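Local coordinates for protein lipolytic enzyme, G-D-S-L family (Bacteroides thetaiotaomicron, PDB 7BR2) that metabolises the drug diltiazem as a gut bacterial serine esterase of the SGNH (GDSL) hydrolase superfamily, at residues S138-T143 and N149-K154; A186-L191 and T199-D204; N90-Y95 and E157-I162. All coordinates share one frame; numbering follows the deposited sequence.

Contact 1 (S138-T143 and N149-K154)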
ATOM      1  N   SER A 138       1.227  10.790   5.464  1.00 36.52           N
ATOM      2  CA  SER A 138       0.643  10.356   6.717  1.00 37.23           C
ATOM      3  C   SER A 138       1.144  11.250   7.860  1.00 39.65           C
ATOM      4  O   SER A 138       2.209  11.858   7.763  1.00 41.98           O
ATOM      5  CB  SER A 138       0.991   8.883   6.966  1.00 35.71           C
ATOM      6  OG  SER A 138       2.383   8.649   6.849  1.00 36.57           O
ATOM      7  N   PRO A 139       0.402  11.334   8.962  1.00 46.01           N
ATOM      8  CA  PRO A 139       0.677  12.374   9.957  1.00 43.91           C
ATOM      9  C   PRO A 139       1.636  11.943  11.058  1.00 41.75           C
ATOM     10  O   PRO A 139       1.886  10.758  11.284  1.00 39.84           O
ATOM     11  CB  PRO A 139      -0.717  12.641  10.542  1.00 48.79           C
ATOM     12  CG  PRO A 139      -1.355  11.265  10.540  1.00 43.59           C
ATOM     13  CD  PRO A 139      -0.804  10.550   9.314  1.00 37.93           C
ATOM     14  N   TYR A 140       2.179  12.948  11.745  1.00 38.43           N
ATOM     15  CA  TYR A 140       2.813  12.733  13.041  1.00 42.62           C
ATOM     16  C   TYR A 140       1.724  12.720  14.111  1.00 47.13           C
ATOM     17  O   TYR A 140       1.002  13.710  14.281  1.00 52.57           O
ATOM     18  CB  TYR A 140       3.844  13.820  13.331  1.00 40.33           C
ATOM     19  CG  TYR A 140       4.515  13.671  14.679  1.00 44.61           C
ATOM     20  CD1 TYR A 140       5.549  12.764  14.870  1.00 43.19           C
ATOM     21  CD2 TYR A 140       4.097  14.424  15.769  1.00 44.97           C
ATOM     22  CE1 TYR A 140       6.157  12.619  16.108  1.00 40.35           C
ATOM     23  CE2 TYR A 140       4.706  14.284  17.018  1.00 46.85           C
ATOM     24  CZ  TYR A 140       5.730  13.381  17.180  1.00 42.03           C
ATOM     25  OH  TYR A 140       6.335  13.245  18.416  1.00 45.95           O
ATOM     26  N   ASP A 141       1.582  11.599  14.816  1.00 48.26           N
ATOM     27  CA  ASP A 141       0.471  11.433  15.754  1.00 48.79           C
ATOM     28  C   ASP A 141       0.806  12.115  17.077  1.00 45.61           C
ATOM     29  O   ASP A 141       1.505  11.552  17.919  1.00 43.97           O
ATOM     30  CB  ASP A 141       0.177   9.961  15.981  1.00 45.45           C
ATOM     31  CG  ASP A 141      -1.102   9.747  16.756  1.00 52.32           C
ATOM     32  OD1 ASP A 141      -1.696  10.744  17.232  1.00 44.22           O
ATOM     33  OD2 ASP A 141      -1.489   8.574  16.919  1.00 52.86           O
ATOM     34  N   GLU A 142       0.240  13.301  17.292  1.00 51.88           N
ATOM     35  CA  GLU A 142       0.493  14.095  18.488  1.00 52.57           C
ATOM     36  C   GLU A 142      -0.385  13.721  19.676  1.00 54.98           C
ATOM     37  O   GLU A 142      -0.035  14.050  20.813  1.00 55.32           O
ATOM     38  CB  GLU A 142       0.253  15.572  18.160  1.00 45.07           C
ATOM     39  CG  GLU A 142       1.186  16.166  17.129  1.00 50.79           C
ATOM     40  CD  GLU A 142       0.787  17.585  16.732  1.00 56.59           C
ATOM     41  OE1 GLU A 142      -0.251  18.082  17.226  1.00 65.01           O
ATOM     42  OE2 GLU A 142       1.567  18.245  16.018  1.00 50.66           O
ATOM     43  N   THR A 143      -1.485  12.997  19.449  1.00 54.05           N
ATOM     44  CA  THR A 143      -2.495  12.781  20.475  1.00 54.50           C
ATOM     45  C   THR A 143      -2.433  11.401  21.126  1.00 53.10           C
ATOM     46  O   THR A 143      -2.967  11.227  22.226  1.00 56.25           O
ATOM     47  CB  THR A 143      -3.891  13.033  19.881  1.00 51.90           C
ATOM     48  OG1 THR A 143      -4.176  12.082  18.844  1.00 49.66           O
ATOM     49  CG2 THR A 143      -3.953  14.424  19.277  1.00 47.31           C
ATOM     50  N   ASN A 149       7.466   7.899  25.058  1.00 56.50           N
ATOM     51  CA  ASN A 149       7.683   8.573  23.777  1.00 58.88           C
ATOM     52  C   ASN A 149       7.086   9.971  23.870  1.00 55.07           C
ATOM     53  O   ASN A 149       5.867  10.121  23.988  1.00 53.82           O
ATOM     54  CB  ASN A 149       7.076   7.788  22.609  1.00 54.42           C
ATOM     55  CG  ASN A 149       7.489   8.365  21.253  1.00 55.73           C
ATOM     56  OD1 ASN A 149       6.932   9.371  20.812  1.00 51.57           O
ATOM     57  ND2 ASN A 149       8.465   7.731  20.587  1.00 52.90           N
ATOM     58  N   THR A 150       7.947  10.984  23.801  1.00 53.48           N
ATOM     59  CA  THR A 150       7.562  12.364  24.057  1.00 54.00           C
ATOM     60  C   THR A 150       7.093  13.040  22.767  1.00 52.82           C
ATOM     61  O   THR A 150       7.700  12.862  21.705  1.00 53.20           O
ATOM     62  CB  THR A 150       8.746  13.131  24.644  1.00 57.37           C
ATOM     63  OG1 THR A 150       9.314  12.366  25.718  1.00 62.12           O
ATOM     64  CG2 THR A 150       8.256  14.426  25.249  1.00 58.15           C
ATOM     65  N   VAL A 151       6.028  13.836  22.865  1.00 44.98           N
ATOM     66  CA  VAL A 151       5.388  14.430  21.692  1.00 46.35           C
ATOM     67  C   VAL A 151       6.148  15.674  21.250  1.00 52.49           C
ATOM     68  O   VAL A 151       6.420  16.564  22.063  1.00 47.45           O
ATOM     69  CB  VAL A 151       3.926  14.787  21.999  1.00 45.85           C
ATOM     70  CG1 VAL A 151       3.298  15.546  20.841  1.00 47.59           C
ATOM     71  CG2 VAL A 151       3.142  13.559  22.312  1.00 50.81           C
ATOM     72  N   PHE A 152       6.460  15.760  19.953  1.00 41.65           N
ATOM     73  CA  PHE A 152       6.962  17.002  19.368  1.00 45.91           C
ATOM     74  C   PHE A 152       5.766  17.900  19.070  1.00 48.17           C
ATOM     75  O   PHE A 152       5.059  17.707  18.081  1.00 52.16           O
ATOM     76  CB  PHE A 152       7.812  16.717  18.130  1.00 47.78           C
ATOM     77  CG  PHE A 152       8.969  15.781  18.394  1.00 46.70           C
ATOM     78  CD1 PHE A 152       9.928  16.097  19.349  1.00 45.58           C
ATOM     79  CD2 PHE A 152       9.079  14.575  17.727  1.00 42.66           C
ATOM     80  CE1 PHE A 152      10.987  15.241  19.611  1.00 46.08           C
ATOM     81  CE2 PHE A 152      10.141  13.712  17.993  1.00 43.08           C
ATOM     82  CZ  PHE A 152      11.089  14.047  18.936  1.00 43.59           C
ATOM     83  N   LYS A 153       5.544  18.897  19.931  1.00 52.06           N
ATOM     84  CA  LYS A 153       4.276  19.616  19.947  1.00 49.46           C
ATOM     85  C   LYS A 153       4.081  20.436  18.678  1.00 48.84           C
ATOM     86  O   LYS A 153       4.952  21.219  18.284  1.00 52.69           O
ATOM     87  CB  LYS A 153       4.197  20.520  21.186  1.00 51.61           C
ATOM     88  CG  LYS A 153       3.984  19.762  22.486  1.00 47.90           C
ATOM     89  CD  LYS A 153       3.812  20.671  23.699  1.00 51.52           C
ATOM     90  CE  LYS A 153       5.098  20.919  24.472  1.00 51.88           C
ATOM     91  NZ  LYS A 153       5.947  21.982  23.900  1.00 52.13           N
ATOM     92  N   LYS A 154       2.919  20.254  18.056  1.00 51.80           N
ATOM     93  CA  LYS A 154       2.471  20.996  16.882  1.00 55.29           C
ATOM     94  C   LYS A 154       3.280  20.701  15.615  1.00 51.57           C
ATOM     95  O   LYS A 154       3.183  21.438  14.625  1.00 53.46           O
ATOM     96  CB  LYS A 154       2.415  22.498  17.171  1.00 54.52           C
ATOM     97  CG  LYS A 154       1.372  22.829  18.238  1.00 53.41           C
ATOM     98  CD  LYS A 154       0.012  22.461  17.650  1.00 56.55           C
ATOM     99  CE  LYS A 154      -1.169  22.752  18.550  1.00 62.45           C
ATOM    100  NZ  LYS A 154      -2.432  22.295  17.904  1.00 57.74           N
TER
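Tyr140 reaches across to the backbone of Phe152, an example of a side chain bracing two passes of one long loop. The one hydrogen bond between the segments runs from Phe152 N to Tyr140 OH, 3.0 Å long and nearly straight at 171°. With chi1 at 179° the tyrosine ring stands opposite the backbone N across the CA-CB bond, and its hydroxyl arrives at Phe152 N. Apolar contacts gather round the same ring. Phe152 CD2 lies 3.6 Å from Tyr140 CZ, the two side chains crossing at about a right angle with their ring planes at 32°, while Val151 CG1 meets the ring edge at 4.3 Å from Tyr140 CE2. Val151 also sets CG2 3.5 Å from the carbonyl O of Glu142. A phenylalanine in place of Tyr140 would probably leave the N-H of Phe152 without its acceptor. Charge enters through Glu142, whose extended chain brings its carboxylate past Lys154, the N-cap residue of helix 155-173, and OE2 accepts the backbone N-H of Asn156. Its OE1 stays 4.8 Å from Lys154 NZ. The chemistry thus implies a loop fastened by a phenol, with a carboxylate whose negative charge probably suits the helix's amino-terminal end.

Contact 2 (A186-L191 and T199-D204)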
ATOM      1  N   ALA A 186      -8.023  11.633  11.738  1.00 42.15           N
ATOM      2  CA  ALA A 186      -9.393  11.357  12.158  1.00 44.05           C
ATOM      3  C   ALA A 186      -9.520   9.946  12.719  1.00 50.38           C
ATOM      4  O   ALA A 186     -10.124   9.735  13.785  1.00 52.56           O
ATOM      5  CB  ALA A 186     -10.350  11.563  10.983  1.00 34.66           C
ATOM      6  N   ILE A 187      -8.949   8.963  12.016  1.00 45.11           N
ATOM      7  CA  ILE A 187      -8.987   7.589  12.513  1.00 46.14           C
ATOM      8  C   ILE A 187      -8.246   7.488  13.838  1.00 44.21           C
ATOM      9  O   ILE A 187      -8.645   6.735  14.739  1.00 50.71           O
ATOM     10  CB  ILE A 187      -8.399   6.620  11.472  1.00 49.74           C
ATOM     11  CG1 ILE A 187      -9.264   6.585  10.220  1.00 44.12           C
ATOM     12  CG2 ILE A 187      -8.252   5.218  12.069  1.00 43.71           C
ATOM     13  CD1 ILE A 187      -8.485   6.222   8.966  1.00 49.12           C
ATOM     14  N   ASN A 188      -7.127   8.203  13.958  1.00 43.53           N
ATOM     15  CA  ASN A 188      -6.385   8.214  15.211  1.00 48.79           C
ATOM     16  C   ASN A 188      -7.264   8.708  16.353  1.00 51.45           C
ATOM     17  O   ASN A 188      -7.292   8.102  17.427  1.00 49.76           O
ATOM     18  CB  ASN A 188      -5.118   9.062  15.072  1.00 43.34           C
ATOM     19  CG  ASN A 188      -3.964   8.292  14.433  1.00 44.77           C
ATOM     20  OD1 ASN A 188      -3.971   7.063  14.380  1.00 49.61           O
ATOM     21  ND2 ASN A 188      -2.970   9.019  13.942  1.00 37.18           N
ATOM     22  N   GLN A 189      -7.996   9.806  16.133  1.00 49.43           N
ATOM     23  CA  GLN A 189      -8.894  10.325  17.167  1.00 55.70           C
ATOM     24  C   GLN A 189      -9.918   9.267  17.549  1.00 60.51           C
ATOM     25  O   GLN A 189     -10.130   8.952  18.738  1.00 59.88           O
ATOM     26  CB  GLN A 189      -9.644  11.560  16.651  1.00 53.11           C
ATOM     27  CG  GLN A 189      -8.844  12.716  16.048  1.00 60.15           C
ATOM     28  CD  GLN A 189      -7.922  13.447  17.020  1.00 72.85           C
ATOM     29  OE1 GLN A 189      -7.168  12.837  17.787  1.00 70.38           O
ATOM     30  NE2 GLN A 189      -7.976  14.780  16.976  1.00 74.24           N
ATOM     31  N   GLU A 190     -10.525   8.672  16.523  1.00 51.29           N
ATOM     32  CA  GLU A 190     -11.650   7.776  16.719  1.00 57.52           C
ATOM     33  C   GLU A 190     -11.240   6.517  17.481  1.00 57.25           C
ATOM     34  O   GLU A 190     -11.963   6.067  18.376  1.00 55.36           O
ATOM     35  CB  GLU A 190     -12.255   7.475  15.348  1.00 55.48           C
ATOM     36  CG  GLU A 190     -13.545   6.694  15.337  1.00 69.38           C
ATOM     37  CD  GLU A 190     -13.977   6.372  13.914  1.00 74.83           C
ATOM     38  OE1 GLU A 190     -13.264   6.817  12.980  1.00 69.07           O
ATOM     39  OE2 GLU A 190     -15.013   5.689  13.735  1.00 70.17           O
ATOM     40  N   LEU A 191     -10.085   5.939  17.156  1.00 55.81           N
ATOM     41  CA  LEU A 191      -9.660   4.751  17.884  1.00 53.70           C
ATOM     42  C   LEU A 191      -8.926   5.078  19.174  1.00 57.41           C
ATOM     43  O   LEU A 191      -8.806   4.202  20.044  1.00 52.53           O
ATOM     44  CB  LEU A 191      -8.785   3.851  17.010  1.00 59.56           C
ATOM     45  CG  LEU A 191      -9.546   3.216  15.837  1.00 62.59           C
ATOM     46  CD1 LEU A 191      -8.629   2.344  14.992  1.00 49.20           C
ATOM     47  CD2 LEU A 191     -10.811   2.441  16.291  1.00 64.20           C
ATOM     48  N   THR A 199      -2.670   3.846  17.780  1.00 48.04           N
ATOM     49  CA  THR A 199      -2.173   4.758  16.760  1.00 48.48           C
ATOM     50  C   THR A 199      -2.013   4.014  15.444  1.00 40.78           C
ATOM     51  O   THR A 199      -1.684   2.826  15.421  1.00 45.57           O
ATOM     52  CB  THR A 199      -0.837   5.388  17.184  1.00 45.84           C
ATOM     53  OG1 THR A 199      -0.325   6.209  16.131  1.00 40.91           O
ATOM     54  CG2 THR A 199       0.169   4.317  17.532  1.00 44.68           C
ATOM     55  N   LEU A 200      -2.278   4.724  14.353  1.00 36.90           N
ATOM     56  CA  LEU A 200      -1.923   4.242  13.027  1.00 40.43           C
ATOM     57  C   LEU A 200      -0.449   4.453  12.710  1.00 43.78           C
ATOM     58  O   LEU A 200       0.027   3.938  11.691  1.00 36.40           O
ATOM     59  CB  LEU A 200      -2.752   4.943  11.951  1.00 38.43           C
ATOM     60  CG  LEU A 200      -4.222   4.586  11.808  1.00 40.15           C
ATOM     61  CD1 LEU A 200      -4.808   5.369  10.640  1.00 39.69           C
ATOM     62  CD2 LEU A 200      -4.440   3.083  11.654  1.00 38.96           C
ATOM     63  N   CYS A 201       0.257   5.249  13.515  1.00 43.68           N
ATOM     64  CA  CYS A 201       1.599   5.707  13.195  1.00 38.14           C
ATOM     65  C   CYS A 201       2.698   5.022  14.014  1.00 38.78           C
ATOM     66  O   CYS A 201       3.712   5.635  14.342  1.00 45.57           O
ATOM     67  CB  CYS A 201       1.672   7.224  13.333  1.00 39.37           C
ATOM     68  SG  CYS A 201       0.323   8.073  12.418  1.00 44.94           S
ATOM     69  N   GLY A 202       2.523   3.741  14.331  1.00 38.51           N
ATOM     70  CA  GLY A 202       3.636   2.951  14.830  1.00 39.75           C
ATOM     71  C   GLY A 202       4.057   3.307  16.248  1.00 47.79           C
ATOM     72  O   GLY A 202       3.430   4.111  16.939  1.00 53.37           O
ATOM     73  N   ASN A 203       5.179   2.706  16.660  1.00 51.01           N
ATOM     74  CA  ASN A 203       5.679   2.866  18.024  1.00 50.65           C
ATOM     75  C   ASN A 203       6.241   4.257  18.300  1.00 51.27           C
ATOM     76  O   ASN A 203       6.385   4.624  19.469  1.00 50.77           O
ATOM     77  CB  ASN A 203       6.759   1.816  18.322  1.00 50.22           C
ATOM     78  CG  ASN A 203       6.510   0.483  17.607  1.00 59.93           C
ATOM     79  OD1 ASN A 203       5.388  -0.025  17.571  1.00 64.24           O
ATOM     80  ND2 ASN A 203       7.573  -0.097  17.055  1.00 64.17           N
ATOM     81  N   ASP A 204       6.566   5.040  17.267  1.00 44.77           N
ATOM     82  CA  ASP A 204       7.285   6.293  17.458  1.00 39.65           C
ATOM     83  C   ASP A 204       6.505   7.501  16.962  1.00 41.38           C
ATOM     84  O   ASP A 204       7.083   8.592  16.837  1.00 40.80           O
ATOM     85  CB  ASP A 204       8.652   6.252  16.763  1.00 43.91           C
ATOM     86  CG  ASP A 204       8.544   6.111  15.245  1.00 41.96           C
ATOM     87  OD1 ASP A 204       7.413   6.047  14.704  1.00 43.84           O
ATOM     88  OD2 ASP A 204       9.601   6.072  14.583  1.00 45.05           O
TER
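Asn188 and Leu200 meet where helix 181-194 receives the loop that follows it, and here the packing is tight. Leu200 N donates to Asn188 OD1 at 2.9 Å with an N-H...O angle of 165°, the donor tilted 17° from the amide's carbonyl plane. Beside this bond, Leu200 CD1 packs 3.7 Å from Ile187 CG2, the two side chains crossing at about a right angle, and Val215 of helix 210-223 touches both. With CG beside the backbone N (chi1 -83°), the Asn188 amide reaches the loop with both ends, for ND2 comes 3.7 Å from Cys201 SG. The contact thins at Thr199, whose CB points away from the helix and whose OG1 instead accepts from Cys201 N at 2.8 Å, forming an ST turn; that hydroxyl is also bonded to Asp141. On the helix, the exposed Glu190 lies on the solvent side. A few residues past Leu200, Asp204 OD2 is hydrogen-bonded to His207 ND1, consistent with the Ser-His-Asp charge relay of SGNH hydrolases. The chemistry of the contact implies that one buried amide bond and a small apolar patch together hold Leu200 against the helix.

Contact 3 (N90-Y95 and E157-I162)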
ATOM      1  N   ASN A  90      10.181  14.585   7.570  1.00 40.01           N
ATOM      2  CA  ASN A  90      11.520  15.030   7.931  1.00 35.25           C
ATOM      3  C   ASN A  90      11.679  16.531   7.760  1.00 35.00           C
ATOM      4  O   ASN A  90      12.361  17.173   8.559  1.00 36.35           O
ATOM      5  CB  ASN A  90      12.557  14.280   7.098  1.00 36.54           C
ATOM      6  CG  ASN A  90      12.657  12.827   7.489  1.00 41.17           C
ATOM      7  OD1 ASN A  90      12.799  12.504   8.676  1.00 43.63           O
ATOM      8  ND2 ASN A  90      12.545  11.936   6.508  1.00 37.46           N
ATOM      9  N   ASP A  91      11.084  17.094   6.707  1.00 35.58           N
ATOM     10  CA  ASP A  91      11.174  18.531   6.488  1.00 34.79           C
ATOM     11  C   ASP A  91      10.697  19.311   7.710  1.00 38.57           C
ATOM     12  O   ASP A  91      11.278  20.340   8.072  1.00 36.90           O
ATOM     13  CB  ASP A  91      10.358  18.920   5.249  1.00 35.70           C
ATOM     14  CG  ASP A  91      10.692  18.071   4.014  1.00 39.47           C
ATOM     15  OD1 ASP A  91      10.537  16.821   4.086  1.00 37.20           O
ATOM     16  OD2 ASP A  91      11.094  18.653   2.971  1.00 35.42           O
ATOM     17  N   SER A  92       9.638  18.835   8.362  1.00 43.46           N
ATOM     18  CA  SER A  92       9.032  19.586   9.454  1.00 41.32           C
ATOM     19  C   SER A  92       9.953  19.727  10.661  1.00 42.40           C
ATOM     20  O   SER A  92       9.799  20.681  11.431  1.00 45.19           O
ATOM     21  CB  SER A  92       7.733  18.919   9.890  1.00 38.96           C
ATOM     22  OG  SER A  92       7.916  17.521  10.009  1.00 41.51           O
ATOM     23  N   GLY A  93      10.912  18.827  10.841  1.00 36.93           N
ATOM     24  CA  GLY A  93      11.777  18.871  12.002  1.00 39.62           C
ATOM     25  C   GLY A  93      11.179  18.178  13.215  1.00 41.33           C
ATOM     26  O   GLY A  93      10.036  17.712  13.216  1.00 41.03           O
ATOM     27  N   TYR A  94      11.980  18.097  14.278  1.00 37.06           N
ATOM     28  CA  TYR A  94      11.567  17.258  15.400  1.00 42.01           C
ATOM     29  C   TYR A  94      11.725  17.911  16.777  1.00 48.01           C
ATOM     30  O   TYR A  94      10.770  18.486  17.314  1.00 46.05           O
ATOM     31  CB  TYR A  94      12.348  15.944  15.349  1.00 43.33           C
ATOM     32  CG  TYR A  94      12.061  15.093  14.126  1.00 46.25           C
ATOM     33  CD1 TYR A  94      11.020  14.171  14.138  1.00 42.47           C
ATOM     34  CD2 TYR A  94      12.833  15.201  12.966  1.00 43.88           C
ATOM     35  CE1 TYR A  94      10.749  13.380  13.040  1.00 44.63           C
ATOM     36  CE2 TYR A  94      12.567  14.404  11.849  1.00 40.24           C
ATOM     37  CZ  TYR A  94      11.519  13.497  11.901  1.00 39.98           C
ATOM     38  OH  TYR A  94      11.224  12.704  10.823  1.00 40.16           O
ATOM     39  N   TYR A  95      12.928  17.831  17.355  1.00 47.90           N
ATOM     40  CA  TYR A  95      13.096  18.134  18.779  1.00 47.94           C
ATOM     41  C   TYR A  95      12.861  19.613  19.087  1.00 50.49           C
ATOM     42  O   TYR A  95      12.328  19.952  20.152  1.00 52.20           O
ATOM     43  CB  TYR A  95      14.484  17.691  19.246  1.00 46.96           C
ATOM     44  CG  TYR A  95      14.629  16.190  19.392  1.00 49.06           C
ATOM     45  CD1 TYR A  95      15.037  15.402  18.318  1.00 50.47           C
ATOM     46  CD2 TYR A  95      14.361  15.560  20.603  1.00 49.55           C
ATOM     47  CE1 TYR A  95      15.177  14.023  18.446  1.00 49.49           C
ATOM     48  CE2 TYR A  95      14.498  14.181  20.742  1.00 53.06           C
ATOM     49  CZ  TYR A  95      14.908  13.416  19.661  1.00 56.28           C
ATOM     50  OH  TYR A  95      15.042  12.046  19.790  1.00 47.62           O
ATOM     51  N   GLU A 157       1.231  20.280  12.517  1.00 48.18           N
ATOM     52  CA  GLU A 157       0.691  21.497  11.912  1.00 48.61           C
ATOM     53  C   GLU A 157       1.615  22.033  10.823  1.00 46.24           C
ATOM     54  O   GLU A 157       1.149  22.493   9.772  1.00 45.42           O
ATOM     55  CB  GLU A 157       0.438  22.555  12.987  1.00 54.34           C
ATOM     56  CG  GLU A 157      -0.415  22.048  14.163  1.00 56.16           C
ATOM     57  CD  GLU A 157      -1.707  21.349  13.734  1.00 54.09           C
ATOM     58  OE1 GLU A 157      -2.404  21.865  12.837  1.00 56.37           O
ATOM     59  OE2 GLU A 157      -2.022  20.274  14.298  1.00 56.77           O
ATOM     60  N   THR A 158       2.931  21.981  11.050  1.00 46.78           N
ATOM     61  CA  THR A 158       3.871  22.301   9.979  1.00 45.31           C
ATOM     62  C   THR A 158       3.728  21.309   8.824  1.00 43.79           C
ATOM     63  O   THR A 158       3.753  21.699   7.644  1.00 40.28           O
ATOM     64  CB  THR A 158       5.297  22.305  10.529  1.00 51.04           C
ATOM     65  OG1 THR A 158       5.411  23.295  11.558  1.00 55.40           O
ATOM     66  CG2 THR A 158       6.328  22.601   9.435  1.00 43.75           C
ATOM     67  N   ILE A 159       3.546  20.022   9.151  1.00 43.64           N
ATOM     68  CA  ILE A 159       3.303  19.033   8.103  1.00 40.43           C
ATOM     69  C   ILE A 159       2.072  19.412   7.281  1.00 43.57           C
ATOM     70  O   ILE A 159       2.111  19.436   6.043  1.00 39.58           O
ATOM     71  CB  ILE A 159       3.169  17.627   8.714  1.00 39.92           C
ATOM     72  CG1 ILE A 159       4.514  17.153   9.265  1.00 38.76           C
ATOM     73  CG2 ILE A 159       2.658  16.646   7.694  1.00 41.20           C
ATOM     74  CD1 ILE A 159       4.432  15.842  10.001  1.00 37.74           C
ATOM     75  N   LYS A 160       0.972  19.748   7.958  1.00 46.09           N
ATOM     76  CA  LYS A 160      -0.256  20.118   7.261  1.00 42.02           C
ATOM     77  C   LYS A 160      -0.069  21.367   6.409  1.00 40.69           C
ATOM     78  O   LYS A 160      -0.681  21.485   5.342  1.00 40.18           O
ATOM     79  CB  LYS A 160      -1.400  20.314   8.263  1.00 48.26           C
ATOM     80  CG  LYS A 160      -2.034  19.009   8.733  1.00 47.99           C
ATOM     81  CD  LYS A 160      -2.783  19.165  10.039  1.00 47.02           C
ATOM     82  CE  LYS A 160      -4.018  20.039   9.878  1.00 55.65           C
ATOM     83  NZ  LYS A 160      -4.883  19.996  11.103  1.00 56.29           N
ATOM     84  N   ARG A 161       0.750  22.318   6.863  1.00 44.25           N
ATOM     85  CA  ARG A 161       1.054  23.485   6.031  1.00 47.30           C
ATOM     86  C   ARG A 161       1.750  23.073   4.740  1.00 47.20           C
ATOM     87  O   ARG A 161       1.431  23.580   3.653  1.00 46.05           O
ATOM     88  CB  ARG A 161       1.925  24.475   6.800  1.00 47.95           C
ATOM     89  CG  ARG A 161       1.189  25.316   7.807  1.00 48.82           C
ATOM     90  CD  ARG A 161       2.132  26.341   8.416  1.00 51.77           C
ATOM     91  NE  ARG A 161       2.326  27.497   7.542  1.00 51.79           N
ATOM     92  CZ  ARG A 161       3.275  28.411   7.724  1.00 54.11           C
ATOM     93  NH1 ARG A 161       4.120  28.288   8.746  1.00 52.04           N
ATOM     94  NH2 ARG A 161       3.378  29.444   6.895  1.00 44.42           N
ATOM     95  N   ILE A 162       2.739  22.179   4.850  1.00 42.17           N
ATOM     96  CA  ILE A 162       3.404  21.680   3.645  1.00 45.14           C
ATOM     97  C   ILE A 162       2.389  20.992   2.725  1.00 40.03           C
ATOM     98  O   ILE A 162       2.390  21.189   1.500  1.00 41.67           O
ATOM     99  CB  ILE A 162       4.574  20.745   4.025  1.00 45.92           C
ATOM    100  CG1 ILE A 162       5.615  21.499   4.860  1.00 40.96           C
ATOM    101  CG2 ILE A 162       5.224  20.172   2.772  1.00 36.53           C
ATOM    102  CD1 ILE A 162       6.695  20.626   5.448  1.00 36.99           C
TER
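Ser92 sits against Ile159 and Thr158 of helix 155-173 in a buried contact made without a hydrogen bond between the segments. Its OG lies 3.5 Å from Ile159 CG1, and its CB is 4.0 Å from Thr158 CG2. One turn farther along the helix, the tip of Ile162 reaches out so that CD1 comes 4.0 Å from Asp91 CB. Only the carbon parts of Asp91 and Thr158 are engaged here. The loop makes a type I beta turn here, from Asn90 to Gly93, closed by the Gly93 N to Asn90 O bond at 3.2 Å. It follows central strand 82-85 of the parallel sheet, and Gly88 to Asp91 match the Gly-X-Asn-Asp block of SGNH hydrolases, whose asparagine in relatives helps to form the oxyanion hole. Around the turn, the polar ends are gripped from outside. With chi1 at 45°, Ser92 OG bonds to Lys155 NZ and to Gly88 O while CB stays against Ile159, whereas Asp91 OD2 takes Ala64 N and Ser113 OG. Thr158 OG1 pairs with Tyr97 OH. Tyr94 OH donates to Asn90 OD1 at 2.7 Å, from above the amide plane, and Lys155 makes a cation-pi contact with the Tyr94 ring.

How the contacts relate
Contact 1 stands between the other two, its centre about 10 Å from each of theirs, and so illustrates how neighbouring parts of one fold are tied to one another. Toward contact 2 the ties are polar: Asp141 OD2 lies 2.8 Å from Thr199 OG1, and Thr143 OG1 is 3.3 Å from Gln189 OE1, both probable hydrogen bonds. Toward contact 3 the touching is mainly packing, with Tyr140 CB 3.9 Å from Ile159 CD1 and Phe152 edge-to-face with Tyr95, though Glu142 OE1 and Glu157 OE2, like charges, lie 4.1 Å apart. Contacts 2 and 3, centres about 18 Å apart, do not touch. Contact 2 contains Asp204 of the probable Ser28-His207-Asp204 triad, which Tyr140 nears without touching.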